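Local coordinates for RNA-binding protein RMD9, mitochondrial (Saccharomyces cerevisiae S288C, PDB 7A9X), which binds the 5'-AAUAA[U/C]AUUCUU-3' element in the 3'-UTRs of mitochondrial mRNAs and takes part in their processing or stability, at residues A[181-184]-A[185-188]; A[226-229]-A[230-233]; A[244-247]-A[248-251]; A[274-277]-A[278-281]; A[297-300]-A[301-305]. All coordinates share one frame; numbering follows the deposited sequence.

Interaction 1 of 5, residues A[181-184]-A[185-188]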
# COMPACT_ATOMS: atom_id res chain seq x y z
N LEU A 181 -6.95 7.74 -4.17
CA LEU A 181 -7.07 8.06 -2.75
C LEU A 181 -8.23 7.33 -2.09
O LEU A 181 -8.57 7.66 -0.94
CB LEU A 181 -7.22 9.57 -2.56
CG LEU A 181 -6.01 10.43 -2.96
CD1 LEU A 181 -6.40 11.90 -3.03
CD2 LEU A 181 -4.87 10.23 -1.98
N SER A 182 -8.84 6.37 -2.78
CA SER A 182 -9.95 5.57 -2.26
C SER A 182 -11.18 6.43 -1.95
O SER A 182 -11.86 6.25 -0.95
CB SER A 182 -9.53 4.77 -1.02
OG SER A 182 -8.56 3.80 -1.35
N PHE A 183 -11.47 7.39 -2.84
CA PHE A 183 -12.65 8.23 -2.68
C PHE A 183 -13.61 8.02 -3.84
O PHE A 183 -14.00 8.98 -4.51
CB PHE A 183 -12.24 9.70 -2.58
CG PHE A 183 -11.42 10.03 -1.37
CD1 PHE A 183 -11.63 9.36 -0.18
CD2 PHE A 183 -10.43 10.99 -1.43
CE1 PHE A 183 -10.87 9.66 0.94
CE2 PHE A 183 -9.66 11.29 -0.32
CZ PHE A 183 -9.88 10.62 0.87
N ASP A 184 -14.00 6.76 -4.07
CA ASP A 184 -14.82 6.43 -5.23
C ASP A 184 -16.15 7.17 -5.21
O ASP A 184 -16.58 7.72 -6.23
CB ASP A 184 -15.05 4.92 -5.29
CG ASP A 184 -13.77 4.12 -5.18
OD1 ASP A 184 -12.77 4.69 -4.68
OD2 ASP A 184 -13.75 2.95 -5.59
N ASP A 185 -16.82 7.20 -4.05
CA ASP A 185 -18.11 7.88 -3.96
C ASP A 185 -17.98 9.37 -4.24
O ASP A 185 -18.87 9.97 -4.86
CB ASP A 185 -18.74 7.64 -2.59
CG ASP A 185 -19.11 6.18 -2.37
OD1 ASP A 185 -18.95 5.38 -3.32
OD2 ASP A 185 -19.55 5.84 -1.26
N ASP A 186 -16.87 9.98 -3.81
CA ASP A 186 -16.65 11.39 -4.11
C ASP A 186 -16.43 11.62 -5.60
O ASP A 186 -16.81 12.67 -6.13
CB ASP A 186 -15.47 11.92 -3.31
CG ASP A 186 -15.68 11.79 -1.81
OD1 ASP A 186 -15.72 10.65 -1.31
OD2 ASP A 186 -15.80 12.83 -1.13
N CYS A 187 -15.84 10.64 -6.30
CA CYS A 187 -15.66 10.75 -7.74
C CYS A 187 -17.01 10.83 -8.46
O CYS A 187 -17.15 11.59 -9.43
CB CYS A 187 -14.85 9.57 -8.27
SG CYS A 187 -13.15 9.49 -7.69
N ILE A 188 -17.99 10.06 -8.00
CA ILE A 188 -19.30 10.08 -8.63
C ILE A 188 -20.01 11.40 -8.36
O ILE A 188 -20.67 11.96 -9.24
CB ILE A 188 -20.13 8.87 -8.16
CG1 ILE A 188 -19.36 7.57 -8.43
CG2 ILE A 188 -21.48 8.84 -8.86
CD1 ILE A 188 -20.14 6.32 -8.07
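The phenyl ring of Phe183 is approached obliquely by the carboxylate of Asp186 through OD1. The closest side-chain touch between them is Phe183 CB to Asp186 OD1, at 3.8 Å. One face of the same ring carries the carbonyl oxygen of Leu181, centred on the ring with Leu181 O 3.4 Å above its plane. Phe183 occupies the N-cap position of helix 184-193, and its carbonyl takes part in the first backbone bond of the helix. Phe183 O accepts from Cys187 N at 3.1 Å. One residue on, Asp184 O accepts from Ile188 N at 3.3 Å. The SG of Cys187 is turned beside its own backbone N (chi1 -65°), which brings it 3.3 Å from Phe183 O. Cys187 CB meanwhile packs on Asp184 O at 3.3 Å. Asp184, Asp185 and Asp186 fill the first turn, where the helix dipole would probably favour their negative charges. Just before them, Ser182 has a positive phi and is the C-prime residue of a Schellman motif that closes helix 168-180. The connection between the two helices is therefore very short, and it lies within the inferred first pentatricopeptide repeat. Asp184 touches Lys179 and Cys187 touches Phe178, both of helix 168-180. Toward helix 209-223, Asp184 meets Leu218, Cys187 meets Met215 and Leu218, and Ile188 meets Lys222.

Interaction 2 of 5, residues A[226-229]-A[230-233]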
# COMPACT_ATOMS: atom_id res chain seq x y z
N LEU A 226 -25.87 -3.26 -16.62
CA LEU A 226 -25.19 -3.49 -17.89
C LEU A 226 -25.92 -2.85 -19.06
O LEU A 226 -25.52 -3.04 -20.21
CB LEU A 226 -25.02 -4.99 -18.14
CG LEU A 226 -24.03 -5.74 -17.25
CD1 LEU A 226 -24.68 -6.20 -15.95
CD2 LEU A 226 -23.42 -6.92 -18.00
N THR A 227 -26.99 -2.09 -18.79
CA THR A 227 -27.78 -1.46 -19.84
C THR A 227 -26.94 -0.46 -20.64
O THR A 227 -26.70 -0.66 -21.83
CB THR A 227 -29.00 -0.76 -19.24
OG1 THR A 227 -29.73 -1.69 -18.44
CG2 THR A 227 -29.90 -0.23 -20.34
N GLU A 228 -26.50 0.61 -19.98
CA GLU A 228 -25.65 1.58 -20.64
C GLU A 228 -24.34 0.98 -21.17
O GLU A 228 -23.94 1.35 -22.28
CB GLU A 228 -25.36 2.76 -19.70
CG GLU A 228 -24.64 3.93 -20.34
CD GLU A 228 -25.40 4.52 -21.51
OE1 GLU A 228 -24.83 4.60 -22.62
OE2 GLU A 228 -26.58 4.89 -21.33
N PRO A 229 -23.65 0.08 -20.46
CA PRO A 229 -22.48 -0.57 -21.07
C PRO A 229 -22.79 -1.32 -22.35
O PRO A 229 -22.10 -1.14 -23.36
CB PRO A 229 -21.99 -1.50 -19.96
CG PRO A 229 -22.40 -0.83 -18.71
CD PRO A 229 -23.73 -0.22 -19.01
N ASN A 230 -23.82 -2.18 -22.35
CA ASN A 230 -24.12 -2.97 -23.54
C ASN A 230 -24.54 -2.09 -24.72
O ASN A 230 -24.25 -2.42 -25.87
CB ASN A 230 -25.21 -4.00 -23.24
CG ASN A 230 -24.69 -5.18 -22.43
OD1 ASN A 230 -25.27 -5.55 -21.42
ND2 ASN A 230 -23.59 -5.76 -22.89
N GLU A 231 -25.22 -0.98 -24.45
CA GLU A 231 -25.54 -0.04 -25.52
C GLU A 231 -24.27 0.59 -26.08
O GLU A 231 -24.12 0.72 -27.30
CB GLU A 231 -26.49 1.04 -25.01
CG GLU A 231 -26.87 2.08 -26.05
CD GLU A 231 -27.66 3.24 -25.47
OE1 GLU A 231 -28.36 3.03 -24.45
OE2 GLU A 231 -27.57 4.36 -26.02
N LEU A 232 -23.34 0.98 -25.20
CA LEU A 232 -22.05 1.49 -25.67
C LEU A 232 -21.26 0.42 -26.41
O LEU A 232 -20.54 0.73 -27.36
CB LEU A 232 -21.24 2.03 -24.49
CG LEU A 232 -21.74 3.33 -23.86
CD1 LEU A 232 -20.95 3.66 -22.61
CD2 LEU A 232 -21.66 4.47 -24.86
N TYR A 233 -21.38 -0.84 -25.99
CA TYR A 233 -20.68 -1.92 -26.70
C TYR A 233 -21.18 -2.03 -28.13
O TYR A 233 -20.38 -2.23 -29.06
CB TYR A 233 -20.86 -3.24 -25.95
CG TYR A 233 -20.25 -4.43 -26.66
CD1 TYR A 233 -18.90 -4.75 -26.51
CD2 TYR A 233 -21.02 -5.25 -27.48
CE1 TYR A 233 -18.34 -5.84 -27.16
CE2 TYR A 233 -20.47 -6.34 -28.13
CZ TYR A 233 -19.14 -6.63 -27.97
OH TYR A 233 -18.59 -7.71 -28.62
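Glu228 and Leu232 meet one turn apart at the start of helix 227-237. Glu228 sends CG anti to its backbone N (chi1 -172°) and then bends at the next bond (chi2 59°). The bend turns the carboxylate along the helix and sets Glu228 OE1 3.6 Å from Leu232 CG. Leu232 keeps its CG beside its own N, near the carbonyl oxygen of Glu228, with Leu232 CG 3.4 Å from Glu228 O. Glu231 is extended instead. Its OE1 stands 4.0 Å from Glu228 OE2, and the two carboxylate planes are 53° apart. These like charges would be expected to repel, though their place near the helix N-terminus may ease this. The stretch belongs to the inferred second pentatricopeptide repeat, and the helix shows regular i to i+4 backbone bonds here. The first runs from Asn230 N to Leu226 O at 2.9 Å. Asn230 CB lies 3.2 Å from Leu226 O. Pro229 has no amide hydrogen, which is tolerated in the first turn, and its carbonyl binds Tyr233 N. Tyr233 leads away to Lys263, Ser266 and Leu267 of helix 261-270.

Interaction 3 of 5, residues A[244-247]-A[248-251]. With nucleotides of chain B.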
# COMPACT_ATOMS: atom_id res chain seq x y z
N HIS A 244 -12.02 6.74 -27.96
CA HIS A 244 -10.91 7.03 -27.07
C HIS A 244 -10.49 5.76 -26.34
O HIS A 244 -11.34 5.01 -25.84
CB HIS A 244 -11.27 8.12 -26.06
CG HIS A 244 -10.08 8.71 -25.37
ND1 HIS A 244 -9.39 8.04 -24.38
CD2 HIS A 244 -9.45 9.89 -25.55
CE1 HIS A 244 -8.39 8.80 -23.97
NE2 HIS A 244 -8.40 9.92 -24.66
N PRO A 245 -9.18 5.49 -26.25
CA PRO A 245 -8.72 4.26 -25.57
C PRO A 245 -9.22 4.13 -24.14
O PRO A 245 -9.48 3.01 -23.69
CB PRO A 245 -7.20 4.39 -25.63
CG PRO A 245 -6.93 5.28 -26.79
CD PRO A 245 -8.07 6.24 -26.86
N ASN A 246 -9.35 5.24 -23.41
CA ASN A 246 -9.83 5.15 -22.04
C ASN A 246 -11.30 4.74 -21.98
O ASN A 246 -11.75 4.19 -20.97
CB ASN A 246 -9.62 6.48 -21.31
CG ASN A 246 -9.48 6.31 -19.81
OD1 ASN A 246 -8.95 5.31 -19.34
ND2 ASN A 246 -9.96 7.30 -19.05
N LEU A 247 -12.06 4.99 -23.05
CA LEU A 247 -13.42 4.47 -23.12
C LEU A 247 -13.40 2.96 -23.33
O LEU A 247 -14.19 2.23 -22.72
CB LEU A 247 -14.20 5.17 -24.24
CG LEU A 247 -15.68 4.84 -24.37
CD1 LEU A 247 -16.42 5.13 -23.07
CD2 LEU A 247 -16.31 5.60 -25.53
N TYR A 248 -12.51 2.47 -24.20
CA TYR A 248 -12.27 1.04 -24.29
C TYR A 248 -11.92 0.46 -22.93
O TYR A 248 -12.50 -0.55 -22.50
CB TYR A 248 -11.13 0.75 -25.28
CG TYR A 248 -11.53 0.72 -26.73
CD1 TYR A 248 -12.32 -0.30 -27.24
CD2 TYR A 248 -11.08 1.70 -27.62
CE1 TYR A 248 -12.68 -0.34 -28.57
CE2 TYR A 248 -11.42 1.67 -28.95
CZ TYR A 248 -12.23 0.65 -29.42
OH TYR A 248 -12.57 0.61 -30.75
N SER A 249 -10.98 1.09 -22.22
CA SER A 249 -10.44 0.52 -20.99
C SER A 249 -11.53 0.35 -19.93
O SER A 249 -11.67 -0.72 -19.33
CB SER A 249 -9.31 1.39 -20.46
OG SER A 249 -8.75 0.83 -19.28
N GLY A 250 -12.29 1.41 -19.67
CA GLY A 250 -13.36 1.32 -18.68
C GLY A 250 -14.41 0.29 -19.05
O GLY A 250 -14.92 -0.43 -18.19
N LEU A 251 -14.74 0.21 -20.34
CA LEU A 251 -15.75 -0.76 -20.78
C LEU A 251 -15.24 -2.19 -20.66
O LEU A 251 -16.00 -3.10 -20.29
CB LEU A 251 -16.18 -0.45 -22.21
CG LEU A 251 -17.51 -1.04 -22.68
CD1 LEU A 251 -18.62 -0.69 -21.70
CD2 LEU A 251 -17.85 -0.54 -24.07
P A B 3 -4.88 10.70 -24.73
OP1 A B 3 -4.62 9.27 -24.41
OP2 A B 3 -6.19 11.31 -24.37
O5' A B 3 -3.74 11.56 -24.03
C5' A B 3 -2.37 11.23 -24.20
C4' A B 3 -1.48 12.32 -23.65
O4' A B 3 -1.71 13.54 -24.39
C3' A B 3 -1.73 12.70 -22.20
O3' A B 3 -1.08 11.82 -21.30
C2' A B 3 -1.21 14.14 -22.15
O2' A B 3 0.20 14.16 -22.03
C1' A B 3 -1.60 14.65 -23.53
N9 A B 3 -2.89 15.37 -23.53
C8 A B 3 -4.14 14.85 -23.74
N7 A B 3 -5.10 15.74 -23.67
C5 A B 3 -4.43 16.93 -23.41
C6 A B 3 -4.88 18.25 -23.23
N6 A B 3 -6.16 18.61 -23.29
N1 A B 3 -3.95 19.20 -22.98
C2 A B 3 -2.66 18.85 -22.93
N3 A B 3 -2.12 17.64 -23.08
C4 A B 3 -3.07 16.72 -23.32
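His244 joins the start of a helix to the RNA: its carbonyl holds Tyr248, and the two nitrogens of its ring serve helix and phosphate separately. It is the N-cap of helix 245-257, at the start of the inferred third pentatricopeptide repeat. ND1 accepts from the backbone amide of Asn246 (His244 ND1 to Asn246 N 3.0 Å), close to the ring plane. NE2 donates to the backbone phosphate of A3 of chain B, with His244 NE2 2.6 Å from OP2, which also lies in plane at the ring edge. This pattern fits a proton on NE2. The ring is thus gripped at two points and its rotation fixed. Pro245 CD lies against one face, 3.2 Å above the plane. With CG anti to the backbone N (chi1 -164°), the imidazole reaches out past the helix end. Tyr248 N binds His244 O, and the Tyr248 ring takes Pro245 CA at its edge. The hydroxyl of Tyr248 is held by Lys274 and Gln270, and the Asn246 amide by the carbonyl of Lys210. Further on, Gly250 N bonds Asn246 O at 3.1 Å.

Interaction 4 of 5, residues A[274-277]-A[278-281]. With nucleotides of chain B.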
# COMPACT_ATOMS: atom_id res chain seq x y z
N LYS A 274 -5.54 -0.27 -32.40
CA LYS A 274 -5.64 1.18 -32.52
C LYS A 274 -4.68 1.93 -31.61
O LYS A 274 -4.46 3.13 -31.83
CB LYS A 274 -7.08 1.64 -32.20
CG LYS A 274 -8.15 1.14 -33.16
CD LYS A 274 -9.52 1.62 -32.71
CE LYS A 274 -10.64 1.03 -33.55
NZ LYS A 274 -11.96 1.56 -33.12
N ALA A 275 -4.10 1.27 -30.62
CA ALA A 275 -3.31 1.95 -29.60
C ALA A 275 -2.02 2.53 -30.19
O ALA A 275 -1.41 1.94 -31.09
CB ALA A 275 -2.97 1.00 -28.46
N GLU A 276 -1.61 3.68 -29.67
CA GLU A 276 -0.39 4.34 -30.10
C GLU A 276 0.76 3.96 -29.18
O GLU A 276 0.59 3.81 -27.97
CB GLU A 276 -0.56 5.86 -30.12
CG GLU A 276 -1.63 6.34 -31.08
CD GLU A 276 -1.75 7.85 -31.09
OE1 GLU A 276 -0.93 8.51 -30.42
OE2 GLU A 276 -2.65 8.37 -31.77
N VAL A 277 1.95 3.83 -29.77
CA VAL A 277 3.12 3.37 -29.03
C VAL A 277 3.43 4.30 -27.86
O VAL A 277 3.73 3.85 -26.75
CB VAL A 277 4.33 3.23 -29.97
CG1 VAL A 277 5.61 3.01 -29.17
CG2 VAL A 277 4.11 2.08 -30.94
N ARG A 278 3.35 5.61 -28.09
CA ARG A 278 3.73 6.56 -27.04
C ARG A 278 2.76 6.53 -25.87
O ARG A 278 3.16 6.82 -24.73
CB ARG A 278 3.83 7.97 -27.62
CG ARG A 278 2.59 8.41 -28.38
CD ARG A 278 2.82 9.76 -29.03
NE ARG A 278 1.68 10.17 -29.86
CZ ARG A 278 0.71 10.98 -29.45
NH1 ARG A 278 0.74 11.48 -28.22
NH2 ARG A 278 -0.28 11.30 -30.27
N ASN A 279 1.50 6.17 -26.11
CA ASN A 279 0.47 6.16 -25.07
C ASN A 279 -0.17 4.77 -25.03
O ASN A 279 -1.38 4.62 -25.26
CB ASN A 279 -0.56 7.26 -25.32
CG ASN A 279 0.04 8.65 -25.26
OD1 ASN A 279 0.82 8.96 -24.36
ND2 ASN A 279 -0.32 9.50 -26.22
N TYR A 280 0.64 3.76 -24.72
CA TYR A 280 0.20 2.38 -24.68
C TYR A 280 -0.32 1.94 -23.32
O TYR A 280 -0.76 0.80 -23.18
CB TYR A 280 1.35 1.45 -25.09
CG TYR A 280 2.46 1.38 -24.07
CD1 TYR A 280 3.40 2.40 -23.96
CD2 TYR A 280 2.57 0.30 -23.20
CE1 TYR A 280 4.41 2.35 -23.02
CE2 TYR A 280 3.58 0.24 -22.26
CZ TYR A 280 4.49 1.27 -22.17
OH TYR A 280 5.50 1.21 -21.24
N GLY A 281 -0.29 2.83 -22.32
CA GLY A 281 -0.63 2.44 -20.96
C GLY A 281 -2.04 1.90 -20.79
O GLY A 281 -2.31 1.18 -19.82
P A B 4 -1.64 11.61 -19.81
OP1 A B 4 -2.87 12.43 -19.63
OP2 A B 4 -0.50 11.79 -18.88
O5' A B 4 -2.02 10.06 -19.75
C5' A B 4 -3.03 9.52 -20.58
C4' A B 4 -2.74 8.07 -20.92
O4' A B 4 -1.64 8.00 -21.86
C3' A B 4 -2.30 7.19 -19.76
O3' A B 4 -3.39 6.72 -18.98
C2' A B 4 -1.53 6.08 -20.47
O2' A B 4 -2.42 5.14 -21.05
C1' A B 4 -0.85 6.86 -21.59
N9 A B 4 0.49 7.32 -21.17
C8 A B 4 0.89 8.60 -20.88
N7 A B 4 2.15 8.69 -20.51
C5 A B 4 2.60 7.38 -20.57
C6 A B 4 3.86 6.80 -20.29
N6 A B 4 4.92 7.50 -19.90
N1 A B 4 3.98 5.46 -20.44
C2 A B 4 2.91 4.76 -20.84
N3 A B 4 1.68 5.19 -21.12
C4 A B 4 1.59 6.52 -20.97
P U B 5 -3.26 6.65 -17.38
OP1 U B 5 -4.53 6.11 -16.83
OP2 U B 5 -2.74 7.95 -16.90
O5' U B 5 -2.14 5.54 -17.13
C5' U B 5 -2.33 4.21 -17.57
C4' U B 5 -1.09 3.38 -17.32
O4' U B 5 -0.01 3.88 -18.15
C3' U B 5 -0.54 3.45 -15.91
O3' U B 5 -1.22 2.62 -14.99
C2' U B 5 0.92 3.08 -16.11
O2' U B 5 1.08 1.68 -16.27
C1' U B 5 1.22 3.76 -17.45
N1 U B 5 1.78 5.12 -17.25
C2 U B 5 3.14 5.18 -16.98
O2 U B 5 3.84 4.18 -16.93
N3 U B 5 3.63 6.44 -16.78
C4 U B 5 2.92 7.63 -16.82
O4 U B 5 3.51 8.69 -16.62
C5 U B 5 1.52 7.48 -17.10
C6 U B 5 1.01 6.26 -17.29
P A B 2 -9.09 13.76 -27.72
OP1 A B 2 -10.04 12.62 -27.75
OP2 A B 2 -9.36 14.93 -26.84
O5' A B 2 -7.66 13.17 -27.34
C5' A B 2 -7.12 12.06 -28.04
C4' A B 2 -5.62 12.16 -28.17
O4' A B 2 -5.27 13.40 -28.84
C3' A B 2 -4.84 12.21 -26.87
O3' A B 2 -4.64 10.93 -26.30
C2' A B 2 -3.55 12.92 -27.27
O2' A B 2 -2.66 12.01 -27.90
C1' A B 2 -4.06 13.90 -28.33
N9 A B 2 -4.28 15.26 -27.78
C8 A B 2 -5.47 15.93 -27.67
N7 A B 2 -5.35 17.14 -27.16
C5 A B 2 -3.99 17.27 -26.93
C6 A B 2 -3.22 18.32 -26.39
N6 A B 2 -3.73 19.48 -25.98
N1 A B 2 -1.88 18.12 -26.30
C2 A B 2 -1.37 16.96 -26.71
N3 A B 2 -2.00 15.90 -27.22
C4 A B 2 -3.32 16.12 -27.31
O HOH W 1 -2.98 4.46 -27.35
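Glu276 and Arg278 run side by side and point the same way, in the loop that links helix 261-270 to helix 281-292, between the inferred third and fourth pentatricopeptide repeats. Glu276 OE1 forms a salt bridge with Arg278 NH2 at 2.9 Å. The oxygen lies over one face of the guanidinium and does not meet it edge-on; the carboxylate and guanidinium planes are 52° apart. Arg278 places CG between its backbone N and carbonyl carbon (chi1 53°), a crowded position, and then runs straight to NE, alongside the extended glutamate. The arginine's far end faces the RNA. NH1 and NH2 both make weak, long bonds to the ribose O2' of A2 of chain B, the shorter being 3.4 Å from NH2. Glu276 would be expected to offset part of the positive charge there. Both residues also touch a crystal neighbour. Val277, the third main contributor, turns the chain. Its carbonyl oxygen meets the edge of the Tyr280 ring, with Val277 O 3.2 Å from Tyr280 CD1. The turn is tied by a weak bond from Asn279 N to Glu276 O, and by a water that accepts from Glu276 N and donates to Asn279 O. Further along, the loop meets the base of A4 of chain B. Tyr280 CE1 comes 3.6 Å from C2 of A4, and Gly281 N makes a weak bond of 3.3 Å to N3 of that adenine.

Interaction 5 of 5, residues A[297-300]-A[301-305]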
# COMPACT_ATOMS: atom_id res chain seq x y z
N LEU A 297 -10.38 -18.04 -13.44
CA LEU A 297 -8.95 -18.14 -13.16
C LEU A 297 -8.16 -18.64 -14.36
O LEU A 297 -6.97 -18.36 -14.47
CB LEU A 297 -8.73 -19.05 -11.95
CG LEU A 297 -9.30 -18.52 -10.64
CD1 LEU A 297 -9.15 -19.54 -9.53
CD2 LEU A 297 -8.61 -17.22 -10.26
N THR A 298 -8.80 -19.39 -15.26
CA THR A 298 -8.10 -19.88 -16.44
C THR A 298 -7.77 -18.73 -17.39
O THR A 298 -6.69 -18.71 -18.00
CB THR A 298 -8.93 -20.94 -17.15
OG1 THR A 298 -10.23 -20.42 -17.43
CG2 THR A 298 -9.06 -22.19 -16.28
N LEU A 299 -8.68 -17.77 -17.54
CA LEU A 299 -8.39 -16.59 -18.35
C LEU A 299 -7.38 -15.69 -17.65
O LEU A 299 -6.53 -15.08 -18.31
CB LEU A 299 -9.69 -15.83 -18.63
CG LEU A 299 -9.57 -14.52 -19.41
CD1 LEU A 299 -8.94 -14.75 -20.77
CD2 LEU A 299 -10.94 -13.88 -19.56
N ALA A 300 -7.46 -15.59 -16.32
CA ALA A 300 -6.51 -14.76 -15.59
C ALA A 300 -5.10 -15.31 -15.70
O ALA A 300 -4.14 -14.54 -15.86
CB ALA A 300 -6.94 -14.65 -14.13
N GLU A 301 -4.94 -16.63 -15.62
CA GLU A 301 -3.61 -17.22 -15.67
C GLU A 301 -3.00 -17.12 -17.07
O GLU A 301 -1.78 -16.98 -17.20
CB GLU A 301 -3.64 -18.68 -15.21
CG GLU A 301 -2.29 -19.38 -15.29
CD GLU A 301 -2.14 -20.48 -14.27
OE1 GLU A 301 -3.01 -20.60 -13.39
OE2 GLU A 301 -1.15 -21.23 -14.35
N SER A 302 -3.83 -17.19 -18.12
CA SER A 302 -3.30 -17.04 -19.47
C SER A 302 -2.68 -15.67 -19.65
O SER A 302 -1.56 -15.54 -20.17
CB SER A 302 -4.40 -17.30 -20.50
OG SER A 302 -5.51 -16.44 -20.29
N PHE A 303 -3.38 -14.62 -19.21
CA PHE A 303 -2.81 -13.28 -19.28
C PHE A 303 -1.61 -13.13 -18.36
O PHE A 303 -0.68 -12.37 -18.66
CB PHE A 303 -3.88 -12.24 -18.92
CG PHE A 303 -4.70 -11.80 -20.10
CD1 PHE A 303 -5.78 -12.56 -20.53
CD2 PHE A 303 -4.39 -10.64 -20.78
CE1 PHE A 303 -6.53 -12.16 -21.62
CE2 PHE A 303 -5.14 -10.23 -21.87
CZ PHE A 303 -6.22 -10.99 -22.29
N PHE A 304 -1.59 -13.86 -17.24
CA PHE A 304 -0.43 -13.84 -16.36
C PHE A 304 0.78 -14.47 -17.04
O PHE A 304 1.90 -13.97 -16.91
CB PHE A 304 -0.75 -14.57 -15.05
CG PHE A 304 0.44 -14.75 -14.15
CD1 PHE A 304 0.84 -13.74 -13.29
CD2 PHE A 304 1.15 -15.94 -14.14
CE1 PHE A 304 1.92 -13.90 -12.45
CE2 PHE A 304 2.24 -16.12 -13.31
CZ PHE A 304 2.62 -15.10 -12.46
N ASP A 305 0.57 -15.56 -17.78
CA ASP A 305 1.66 -16.18 -18.52
C ASP A 305 2.15 -15.29 -19.65
O ASP A 305 3.33 -15.34 -20.01
CB ASP A 305 1.23 -17.55 -19.06
CG ASP A 305 0.85 -18.52 -17.96
OD1 ASP A 305 1.43 -18.44 -16.86
OD2 ASP A 305 -0.04 -19.37 -18.20
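Leu299 swings CG anti to its backbone N (chi1 177°), which lays its side chain beside that of Phe303. The two point the same way, and Leu299 CD1 packs 3.6 Å from Phe303 CE1. Ser302 has its OG between the backbone N and the carbonyl carbon (chi1 56°), which folds the hydroxyl back on the preceding turn. Ser302 OG donates to Leu299 O at 2.6 Å, coming from above the carbonyl plane. The same oxygen also accepts the amide of Phe303, a weak bond at 3.3 Å from Phe303 N. Leu299 O thus has two donors. It also lies in plane at the edge of the Phe303 ring, where Leu299 O is 3.4 Å from Phe303 CD1. Glu301 extends away, and its OE1 is bonded to His339 NE2. Phe303 stacks on Phe290 and meets His287 edge-to-face, both from helix 281-292. Ala300 touches Phe326 of helix 320-334, and Phe304 touches Ile343 of helix 337-351. Helix 297-308 is in this way packed among its neighbours in chain order, within the inferred fourth repeat, as expected of a stacked-helix pentatricopeptide solenoid.

The five contacts follow one another along the chain, from the inferred first repeat to the fourth. All are local, at helix starts or turns. Interaction 1 opens helix 184-193, and its centre lies about 23 Å from that of interaction 2 on helix 227-237. Interactions 2 and 3 touch: Pro229 CB packs 3.9 Å from Leu251 CD1, joining helix 227-237 to helix 245-257. Interactions 3 and 4 have centres about 12 Å apart and meet through a probable hydrogen bond between Tyr248 and Lys274. These two carry direct RNA contacts: interaction 3 meets A3 of chain B, and interaction 4 meets A2, A4 and U5 around it. Interaction 5, on helix 297-308, stays about 11 Å from the RNA at its nearest atom and takes no direct part in RNA contact.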